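Long-range contact in WYL1 (PDB 6OAW), which is a WYL-domain accessory protein that probably modulates the RNA-targeting effector of a type VI-D CRISPR-Cas system: residues B[68-73]-B[88-93]. Sequence-based numbering, arbitrary orientation.
Sequences IASLKY and NAFVEW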
# COMPACT_ATOMS: atom_id res chain seq x y z
N ILE B 68 -10.25 12.05 17.70
CA ILE B 68 -11.31 11.51 18.61
C ILE B 68 -11.05 10.00 18.84
O ILE B 68 -11.27 9.54 19.98
CB ILE B 68 -12.70 11.84 18.05
CG1 ILE B 68 -13.79 11.92 19.13
CG2 ILE B 68 -13.06 10.86 16.94
N ALA B 69 -10.58 9.25 17.83
CA ALA B 69 -10.26 7.82 18.02
C ALA B 69 -9.11 7.69 19.04
O ALA B 69 -9.16 6.79 19.92
CB ALA B 69 -9.91 7.15 16.72
N SER B 70 -8.11 8.56 18.94
CA SER B 70 -6.96 8.54 19.87
C SER B 70 -7.45 8.94 21.26
O SER B 70 -7.18 8.22 22.22
CB SER B 70 -5.84 9.40 19.38
OG SER B 70 -4.73 9.32 20.26
N LEU B 71 -8.17 10.04 21.38
CA LEU B 71 -8.60 10.62 22.68
C LEU B 71 -9.48 9.60 23.42
O LEU B 71 -9.38 9.53 24.64
CB LEU B 71 -9.35 11.93 22.44
CG LEU B 71 -9.93 12.59 23.69
CD1 LEU B 71 -8.81 13.15 24.57
CD2 LEU B 71 -10.94 13.67 23.33
N LYS B 72 -10.33 8.87 22.71
CA LYS B 72 -11.37 8.02 23.32
C LYS B 72 -10.95 6.55 23.27
O LYS B 72 -11.80 5.70 23.52
CB LYS B 72 -12.70 8.28 22.59
CG LYS B 72 -13.22 9.70 22.71
CD LYS B 72 -13.81 9.98 24.06
CE LYS B 72 -14.46 11.34 24.16
NZ LYS B 72 -14.65 11.74 25.58
N TYR B 73 -9.68 6.26 23.00
CA TYR B 73 -9.16 4.88 22.83
C TYR B 73 -9.52 4.00 24.03
O TYR B 73 -9.91 2.84 23.83
CB TYR B 73 -7.65 4.88 22.60
CG TYR B 73 -7.02 3.51 22.51
CD1 TYR B 73 -7.21 2.71 21.41
CD2 TYR B 73 -6.20 3.04 23.52
CE1 TYR B 73 -6.60 1.47 21.30
CE2 TYR B 73 -5.58 1.79 23.44
CZ TYR B 73 -5.78 1.02 22.31
OH TYR B 73 -5.19 -0.20 22.20
N ASN B 88 -0.24 6.86 13.89
CA ASN B 88 1.07 6.92 14.58
C ASN B 88 1.36 8.36 15.02
O ASN B 88 2.02 8.48 16.04
CB ASN B 88 2.15 6.31 13.69
CG ASN B 88 1.94 4.82 13.52
OD1 ASN B 88 1.52 4.14 14.47
ND2 ASN B 88 2.19 4.31 12.33
N ALA B 89 0.82 9.39 14.36
CA ALA B 89 1.07 10.81 14.72
C ALA B 89 0.35 11.18 16.03
O ALA B 89 0.83 12.12 16.70
CB ALA B 89 0.64 11.74 13.62
N PHE B 90 -0.75 10.50 16.34
CA PHE B 90 -1.46 10.66 17.63
C PHE B 90 -0.83 9.71 18.66
O PHE B 90 -0.48 8.57 18.31
CB PHE B 90 -2.97 10.50 17.46
CG PHE B 90 -3.60 11.70 16.80
CD1 PHE B 90 -3.91 12.85 17.53
CD2 PHE B 90 -3.81 11.72 15.42
CE1 PHE B 90 -4.47 13.95 16.91
CE2 PHE B 90 -4.37 12.83 14.81
CZ PHE B 90 -4.71 13.93 15.55
N VAL B 91 -0.69 10.18 19.89
CA VAL B 91 0.25 9.59 20.89
C VAL B 91 -0.56 9.09 22.10
O VAL B 91 -0.18 8.05 22.61
CB VAL B 91 1.36 10.58 21.30
CG1 VAL B 91 2.44 9.86 22.09
CG2 VAL B 91 2.00 11.28 20.11
N GLU B 92 -1.62 9.78 22.52
CA GLU B 92 -2.49 9.35 23.64
C GLU B 92 -2.79 7.83 23.57
O GLU B 92 -2.55 7.13 24.55
CB GLU B 92 -3.77 10.17 23.66
CG GLU B 92 -4.76 9.73 24.72
CD GLU B 92 -4.73 10.54 25.98
OE1 GLU B 92 -4.14 10.05 26.98
OE2 GLU B 92 -5.31 11.66 25.95
N TRP B 93 -3.28 7.33 22.44
CA TRP B 93 -3.66 5.90 22.33
C TRP B 93 -2.41 5.04 22.57
O TRP B 93 -2.58 3.92 23.09
CB TRP B 93 -4.35 5.56 21.01
CG TRP B 93 -3.48 5.56 19.81
CD1 TRP B 93 -3.26 6.61 18.96
CD2 TRP B 93 -2.78 4.44 19.23
NE1 TRP B 93 -2.44 6.23 17.94
CE2 TRP B 93 -2.14 4.90 18.07
CE3 TRP B 93 -2.66 3.08 19.57
CZ2 TRP B 93 -1.36 4.07 17.26
CZ3 TRP B 93 -1.88 2.25 18.78
CH2 TRP B 93 -1.23 2.74 17.64
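S70 and W93 meet where the C-terminal end of helix 55-71 packs against the first turn of the short helix 92-96, in the largely helical N-terminal part of the chain. Helices 104-122, 151-156 and 161-172 surround segment 88-93 there. The serine hydroxyl carries the polar part. S70 reaches across and accepts a hydrogen bond from W93 N, with OG 3.3 Å from that nitrogen and an N-H...O angle of 152°. The same OG lies in the plane of the W93 indole, at its edge, 3.3 Å from W93 CD1. F90 CB closes on this hydroxyl as well, 3.5 Å from S70 OG, while the phenyl ring meets S70 CB obliquely and makes edge-to-face pairs with F63 and F164.

In W93 the first torsion sets CG between the backbone N and the carbonyl carbon (chi1 72°), which lets one hydroxyl meet both the N-H and the CD1 edge, while NE1 donates to L87 O. Of the W93 side chain it is CB, not the indole, that meets Y73. This methylene stands over one face of the tyrosine ring, 4.1 Å from the Y73 ring centroid and 28° off the normal, a CH-pi contact made near the CG end. The backbone W93 O approaches the same ring, 3.7 Å from Y73 CE2. With the ring of Y73 cut back to an alanine, W93 CB would probably lose the face it packs on, leaving a gap beside the start of helix 92-96. L86 touches both Y73 and W93.

On the other flank, the E92 chain, bent at chi2, crosses L71 at a slant. Its CG lies 3.8 Å from S70 O, and its carboxylate makes a looser approach to the leucine, with E92 OE2 4.0 Å from the methyl L71 CD1.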